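Local coordinates for protein endoglucanase EG-II (Hypocrea jecorina, PDB 3QR3) that probably hydrolyses internal beta-1,4-glucosidic bonds of cellulose as an endoglucanase with a TIM-barrel catalytic domain of glycosyl hydrolase family 5, at residues N9-D14 / G296-T301; I45-H50 / N313-T318; S268-M273 / S322-R327. All coordinates share one frame; numbering follows the deposited sequence. Where two conformers were deposited one is given.

Contact 1 (N9-D14 / G296-T301)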
# COMPACT_ATOMS: atom_id res chain seq x y z
N ASN A 9 -6.71 2.74 -1.06
CA ASN A 9 -5.77 3.58 -0.33
C ASN A 9 -6.48 4.81 0.22
O ASN A 9 -7.16 5.51 -0.53
CB ASN A 9 -4.69 4.04 -1.29
CG ASN A 9 -3.63 2.98 -1.53
OD1 ASN A 9 -2.61 2.97 -0.86
ND2 ASN A 9 -3.88 2.07 -2.47
N ILE A 10 -6.33 5.04 1.52
CA ILE A 10 -6.89 6.22 2.20
C ILE A 10 -5.73 7.17 2.44
O ILE A 10 -5.06 7.10 3.47
CB ILE A 10 -7.52 5.82 3.55
CG1 ILE A 10 -8.49 4.65 3.36
CG2 ILE A 10 -8.23 7.02 4.20
CD1 ILE A 10 -9.74 5.01 2.53
N ALA A 11 -5.47 8.03 1.47
CA ALA A 11 -4.24 8.83 1.44
C ALA A 11 -4.36 10.16 2.21
O ALA A 11 -5.45 10.60 2.55
CB ALA A 11 -3.82 9.09 -0.02
N GLY A 12 -3.21 10.79 2.46
CA GLY A 12 -3.19 12.08 3.13
C GLY A 12 -2.03 12.25 4.10
O GLY A 12 -1.37 13.31 4.12
N PHE A 13 -1.76 11.22 4.90
CA PHE A 13 -0.59 11.26 5.79
C PHE A 13 0.70 11.29 4.95
O PHE A 13 1.80 11.52 5.46
CB PHE A 13 -0.57 10.09 6.77
CG PHE A 13 -1.36 10.32 8.05
CD1 PHE A 13 -0.85 11.11 9.06
CD2 PHE A 13 -2.59 9.71 8.24
CE1 PHE A 13 -1.57 11.30 10.24
CE2 PHE A 13 -3.32 9.90 9.41
CZ PHE A 13 -2.80 10.71 10.41
N ASP A 14 0.55 11.06 3.65
CA ASP A 14 1.69 11.05 2.74
C ASP A 14 1.76 12.27 1.84
O ASP A 14 2.67 12.39 1.01
CB ASP A 14 1.62 9.81 1.85
CG ASP A 14 0.35 9.79 1.04
OD1 ASP A 14 -0.71 10.08 1.62
OD2 ASP A 14 0.41 9.50 -0.17
N GLY A 296 -9.44 8.87 0.58
CA GLY A 296 -8.92 9.60 1.72
C GLY A 296 -8.99 11.09 1.42
O GLY A 296 -10.07 11.61 1.15
N SER A 297 -7.84 11.77 1.44
CA SER A 297 -7.80 13.22 1.30
C SER A 297 -7.82 13.73 -0.15
O SER A 297 -7.84 14.93 -0.38
CB SER A 297 -6.60 13.81 2.07
OG SER A 297 -6.78 13.64 3.47
N PHE A 298 -7.82 12.82 -1.11
CA PHE A 298 -8.06 13.21 -2.50
C PHE A 298 -9.51 13.65 -2.64
O PHE A 298 -10.39 13.10 -1.98
CB PHE A 298 -7.78 12.06 -3.47
CG PHE A 298 -6.32 11.72 -3.62
CD1 PHE A 298 -5.45 12.60 -4.23
CD2 PHE A 298 -5.84 10.49 -3.18
CE1 PHE A 298 -4.11 12.28 -4.38
CE2 PHE A 298 -4.50 10.15 -3.33
CZ PHE A 298 -3.63 11.06 -3.93
N ASP A 299 -9.77 14.65 -3.48
CA ASP A 299 -11.15 15.08 -3.70
C ASP A 299 -11.59 14.87 -5.14
O ASP A 299 -10.92 14.18 -5.91
CB ASP A 299 -11.37 16.53 -3.23
CG ASP A 299 -10.62 17.55 -4.07
OD1 ASP A 299 -10.15 17.20 -5.17
OD2 ASP A 299 -10.54 18.72 -3.64
N SER A 300 -12.73 15.45 -5.50
CA SER A 300 -13.37 15.15 -6.78
C SER A 300 -12.52 15.56 -7.99
O SER A 300 -12.81 15.15 -9.12
CB SER A 300 -14.73 15.85 -6.87
OG SER A 300 -14.57 17.26 -6.77
N THR A 301 -11.48 16.36 -7.76
CA THR A 301 -10.71 16.91 -8.87
C THR A 301 -9.48 16.06 -9.19
O THR A 301 -8.83 16.26 -10.22
CB THR A 301 -10.28 18.36 -8.59
OG1 THR A 301 -9.40 18.39 -7.46
CG2 THR A 301 -11.52 19.22 -8.29

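Contact 2 (I45-H50 / N313-T318)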
# COMPACT_ATOMS: atom_id res chain seq x y z
N ILE A 45 -12.14 7.96 8.06
CA ILE A 45 -12.76 6.90 8.83
C ILE A 45 -14.20 6.69 8.38
O ILE A 45 -14.65 5.56 8.25
CB ILE A 45 -12.69 7.17 10.34
CG1 ILE A 45 -11.22 7.15 10.78
CG2 ILE A 45 -13.51 6.14 11.09
CD1 ILE A 45 -11.01 7.21 12.27
N GLY A 46 -14.91 7.79 8.14
CA GLY A 46 -16.24 7.73 7.57
C GLY A 46 -16.22 7.10 6.19
O GLY A 46 -17.14 6.35 5.84
N GLN A 47 -15.19 7.39 5.40
CA GLN A 47 -15.07 6.75 4.08
C GLN A 47 -14.91 5.25 4.24
O GLN A 47 -15.63 4.46 3.60
CB GLN A 47 -13.87 7.30 3.30
CG GLN A 47 -14.06 8.69 2.73
CD GLN A 47 -12.78 9.23 2.12
OE1 GLN A 47 -11.99 8.48 1.53
NE2 GLN A 47 -12.55 10.54 2.27
N MET A 48 -13.98 4.83 5.09
CA MET A 48 -13.75 3.40 5.30
C MET A 48 -15.02 2.67 5.74
O MET A 48 -15.30 1.56 5.29
CB MET A 48 -12.63 3.17 6.32
CG MET A 48 -11.23 3.52 5.80
SD MET A 48 -9.91 2.97 6.90
CE MET A 48 -10.12 4.12 8.27
N GLN A 49 -15.81 3.30 6.60
CA GLN A 49 -17.03 2.67 7.09
C GLN A 49 -18.00 2.42 5.94
O GLN A 49 -18.61 1.35 5.84
CB GLN A 49 -17.68 3.52 8.19
CG GLN A 49 -18.92 2.90 8.80
CD GLN A 49 -19.64 3.84 9.75
OE1 GLN A 49 -20.21 3.41 10.75
NE2 GLN A 49 -19.62 5.13 9.43
N HIS A 50 -18.14 3.41 5.06
CA HIS A 50 -18.92 3.25 3.84
C HIS A 50 -18.38 2.12 2.96
O HIS A 50 -19.14 1.27 2.48
CB HIS A 50 -18.93 4.57 3.05
CG HIS A 50 -19.12 4.40 1.58
ND1 HIS A 50 -20.32 4.01 1.02
CD2 HIS A 50 -18.26 4.57 0.55
CE1 HIS A 50 -20.20 3.95 -0.29
NE2 HIS A 50 -18.95 4.29 -0.61
N ASN A 313 -25.86 12.18 5.04
CA ASN A 313 -25.70 10.85 5.63
C ASN A 313 -25.70 9.73 4.59
O ASN A 313 -25.83 8.56 4.93
CB ASN A 313 -26.77 10.59 6.69
N SER A 314 -25.57 10.11 3.32
CA SER A 314 -25.43 9.13 2.25
C SER A 314 -24.12 9.33 1.51
O SER A 314 -23.69 10.46 1.30
CB SER A 314 -26.59 9.23 1.26
OG SER A 314 -27.60 8.29 1.56
N TRP A 315 -23.49 8.22 1.12
CA TRP A 315 -22.29 8.30 0.30
C TRP A 315 -22.58 7.82 -1.11
O TRP A 315 -23.37 6.89 -1.31
CB TRP A 315 -21.18 7.44 0.89
CG TRP A 315 -20.75 7.82 2.26
CD1 TRP A 315 -21.30 7.40 3.43
CD2 TRP A 315 -19.66 8.68 2.61
NE1 TRP A 315 -20.63 7.95 4.49
CE2 TRP A 315 -19.61 8.74 4.02
CE3 TRP A 315 -18.72 9.41 1.88
CZ2 TRP A 315 -18.66 9.49 4.70
CZ3 TRP A 315 -17.77 10.16 2.56
CH2 TRP A 315 -17.75 10.20 3.96
N THR A 316 -21.95 8.46 -2.08
CA THR A 316 -22.00 8.01 -3.47
C THR A 316 -20.57 7.78 -3.95
O THR A 316 -19.70 8.62 -3.74
CB THR A 316 -22.67 9.06 -4.37
OG1 THR A 316 -23.90 9.48 -3.77
CG2 THR A 316 -22.97 8.47 -5.74
N ASP A 317 -20.33 6.64 -4.60
CA ASP A 317 -18.99 6.27 -5.07
C ASP A 317 -18.69 6.86 -6.43
O ASP A 317 -19.60 7.21 -7.17
CB ASP A 317 -18.84 4.75 -5.15
CG ASP A 317 -18.68 4.12 -3.78
OD1 ASP A 317 -19.37 3.12 -3.50
OD2 ASP A 317 -17.86 4.64 -2.99
N THR A 318 -17.40 6.96 -6.78
CA THR A 318 -17.03 7.34 -8.14
C THR A 318 -17.42 6.20 -9.07
O THR A 318 -17.71 5.10 -8.61
CB THR A 318 -15.52 7.68 -8.26
OG1 THR A 318 -14.74 6.47 -8.24
CG2 THR A 318 -15.09 8.59 -7.13
O HOH W 1 -19.54 6.35 6.92

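Contact 3 (S268-M273 / S322-R327)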
# COMPACT_ATOMS: atom_id res chain seq x y z
N SER A 268 -13.08 3.85 -20.73
CA SER A 268 -11.90 3.02 -21.03
C SER A 268 -11.39 2.27 -19.80
O SER A 268 -10.98 1.11 -19.90
CB SER A 268 -10.76 3.86 -21.63
OG SER A 268 -10.28 4.83 -20.71
N CYS A 269 -11.42 2.93 -18.64
CA CYS A 269 -10.95 2.31 -17.40
C CYS A 269 -12.00 1.39 -16.79
O CYS A 269 -11.67 0.36 -16.20
CB CYS A 269 -10.53 3.37 -16.38
SG CYS A 269 -9.18 4.40 -16.98
N ILE A 270 -13.27 1.76 -16.93
CA ILE A 270 -14.35 0.89 -16.48
C ILE A 270 -14.23 -0.46 -17.19
O ILE A 270 -14.44 -1.50 -16.58
CB ILE A 270 -15.74 1.52 -16.71
CG1 ILE A 270 -15.98 2.62 -15.68
CG2 ILE A 270 -16.83 0.45 -16.64
CD1 ILE A 270 -17.22 3.46 -15.91
N GLN A 271 -13.85 -0.43 -18.46
CA GLN A 271 -13.64 -1.68 -19.18
C GLN A 271 -12.35 -2.38 -18.77
O GLN A 271 -12.38 -3.54 -18.37
CB GLN A 271 -13.68 -1.48 -20.70
CG GLN A 271 -13.34 -2.76 -21.47
CD GLN A 271 -13.60 -2.67 -22.97
OE1 GLN A 271 -13.08 -3.45 -23.75
NE2 GLN A 271 -14.42 -1.70 -23.36
N ASP A 272 -11.22 -1.67 -18.84
CA ASP A 272 -9.91 -2.27 -18.55
C ASP A 272 -9.72 -2.68 -17.10
O ASP A 272 -9.14 -3.73 -16.82
CB ASP A 272 -8.78 -1.35 -19.00
CG ASP A 272 -8.68 -1.23 -20.52
OD1 ASP A 272 -9.43 -1.94 -21.22
OD2 ASP A 272 -7.85 -0.43 -21.00
N MET A 273 -10.18 -1.86 -16.17
CA MET A 273 -10.03 -2.19 -14.76
C MET A 273 -10.86 -3.41 -14.41
O MET A 273 -10.45 -4.23 -13.59
CB MET A 273 -10.42 -1.02 -13.86
CG MET A 273 -10.33 -1.36 -12.38
SD MET A 273 -8.64 -1.75 -11.86
CE MET A 273 -7.87 -0.13 -11.90
N SER A 322 -17.55 2.16 -8.03
CA SER A 322 -18.87 1.56 -8.10
C SER A 322 -18.93 0.44 -9.12
O SER A 322 -19.46 -0.64 -8.84
CB SER A 322 -19.92 2.63 -8.42
OG SER A 322 -21.17 2.03 -8.65
N SER A 323 -18.38 0.68 -10.31
CA SER A 323 -18.45 -0.28 -11.41
C SER A 323 -17.43 -1.43 -11.31
O SER A 323 -17.70 -2.51 -11.81
CB SER A 323 -18.27 0.42 -12.76
OG SER A 323 -19.15 1.52 -12.93
N CYS A 324 -16.27 -1.21 -10.69
CA CYS A 324 -15.17 -2.17 -10.80
C CYS A 324 -14.56 -2.67 -9.49
O CYS A 324 -14.24 -3.85 -9.36
CB CYS A 324 -14.06 -1.61 -11.69
SG CYS A 324 -14.57 -1.38 -13.40
N LEU A 325 -14.37 -1.78 -8.53
CA LEU A 325 -13.68 -2.17 -7.30
C LEU A 325 -14.62 -2.73 -6.25
O LEU A 325 -14.26 -3.68 -5.54
CB LEU A 325 -12.89 -0.99 -6.73
CG LEU A 325 -11.90 -0.39 -7.73
CD1 LEU A 325 -11.10 0.72 -7.07
CD2 LEU A 325 -10.97 -1.48 -8.26
N ALA A 326 -15.80 -2.14 -6.15
CA ALA A 326 -16.76 -2.48 -5.11
C ALA A 326 -17.22 -3.92 -5.23
O ALA A 326 -17.27 -4.48 -6.32
CB ALA A 326 -17.96 -1.54 -5.16
N ARG A 327 -17.57 -4.53 -4.10
CA ARG A 327 -18.16 -5.85 -4.09
C ARG A 327 -19.51 -5.75 -3.41
O ARG A 327 -19.61 -5.95 -2.20
CB ARG A 327 -17.28 -6.83 -3.32
CG ARG A 327 -15.96 -7.13 -4.01
CD ARG A 327 -15.08 -8.03 -3.14
NE ARG A 327 -14.12 -8.78 -3.93
CZ ARG A 327 -13.21 -9.59 -3.42
NH1 ARG A 327 -13.12 -9.75 -2.10
NH2 ARG A 327 -12.38 -10.25 -4.22

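Contact 1 (N9-D14 / G296-T301)
Gly296 meets Ile10 and Ala11 almost backbone to backbone, and it does so with a positive phi of 79°. Having no side chain, it brings its CA within 4.0 Å of Ile10 CA, while the CA atoms of Ala11 and Gly296, paired in a parallel beta bridge, lie 4.7 Å apart. Ile10 adds one side-chain branch to this join: CG2 lies 3.6 Å from Gly296 CA. The single hydrogen bond across the contact follows directly. Ser297 N donates to Ala11 O over 2.9 Å, with an N-H...O angle of 154°, and approaches from above the carbonyl plane. The hydroxyl of Ser297 is held elsewhere, on the carbonyl of Tyr29. Beyond this point the aromatic ring of Phe298 turns back. Its CG stands beside the backbone N, anti to the carbonyl carbon (chi1 -71°), which carries CE2 to 3.5 Å from Ala11 CB in an oblique approach. Just past the strand end, Gly12 N donates to Asp14 OD1 at 2.7 Å, nearly along the C-O bond of the carboxylate. Around the contact, Phe298 stacks on Tyr302 and also meets the rings of Phe15 and Trp293. The arrangement belongs to the junction of the first and last strands of a TIM barrel, at their C-terminal ends. Strand 5-11 runs between strands 287-296 and 59-64, with Asn9 OD1 bonded to Arg61, and helix 44-55 approaches from outside.

Contact 2 (I45-H50 / N313-T318)
Trp315 and His50 carry most of this contact, in which the short hairpin formed by strands 309-310 and 315-316 packs on helix 44-55, the helix that follows the first strand of the TIM barrel. Each residue sets its CB over the other's ring. His50 CB lies 3.9 Å from the centroid of the five-membered ring of Trp315, and in return Trp315 CB lies 3.7 Å from the centroid of the imidazole, so the pair makes two reciprocal CH-pi contacts. The rings themselves hardly overlap: their planes are 22° apart, but the centroids have slid to 5.0 Å. The six-membered half of the indole reaches along the helix, with CZ2 3.7 Å from Gly46 O and CZ3 near Gln47 CG. His50 extends toward the hairpin because its CG is roughly anti to the backbone N (chi1 153°). This directs NE2 at Asp317, and NE2 donates to OD2 over a short 2.6 Å at an N-H...O angle of 170°. The acceptor lies in the imidazole plane, whereas the donor meets OD2 on the syn side, tilted out of the carboxylate plane. The other ring nitrogen, ND1, is buried against Trp315 CB and has no polar partner in the model. Asp55 brings a second carboxylate close to Asp317 OD1, which would tend to raise their proton affinity, an effect the bond from His50 would partly offset. One water donates to Gly46 O (2.6 Å), accepts from Gln49 NE2 (2.8 Å) and receives a weak bond from Trp315 NE1 at 3.1 Å.

Contact 3 (S268-M273 / S322-R327)
Ile270 and Met273, about one turn apart on helix 267-281, frame a shallow hollow that Cys324 enters from the facing helix. Cys324 CB rests 3.8 Å from Met273 CG. In one of its two conformers SG points into the notch beside the backbone of Ile270, near Ile270 O, an approach that is doubtful. The two flanks of the hollow differ. On one, Ile270 lies alongside Ser323: CG2 comes to 4.1 Å from Ser323 CB, and CD1 to 4.0 Å from Ser323 OG, whose polar partner is Ser319 O on its own helix. On the other, Leu325 CD2 reaches back to 4.2 Å from Met273 CG. These are the last two helices of the TIM barrel, following its seventh and eighth strands, packed side by side on the outside. Segment 322-325 makes a wider pi-type turn. No hydrogen bond crosses between the segments, so shape carries the fit, and the disulfide from Cys324 to Cys274 ties the helices covalently just next to it. Met273 shapes the hollow by its torsions: CG is anti to the backbone N (chi1 177°), facing Cys324, and a bend at chi2 (64°) then turns SD away from that residue. Leu222 and Leu320 also touch the Met273 side chain.

Overall arrangement
The three contacts are linked in series, 1 to 2 to 3. Contacts 1 and 2 have centres 13 Å apart and touch directly: Gln47 OE1 accepts a probable hydrogen bond from Gly296 N at 2.8 Å, and Met48 CG packs 3.8 Å from Ile10 CG1. Contacts 2 and 3, with centres 18 Å apart, meet where Asp317 CB lies 4.0 Å from Ser322 CB. Contacts 1 and 3 do not touch, their nearest atoms being about 8 Å apart. Contact 1 lies at the C-terminal strand ends, the side that carries the active site in TIM-barrel enzymes. A magnesium ion lies about 4 Å from the Trp315 side chain in contact 2.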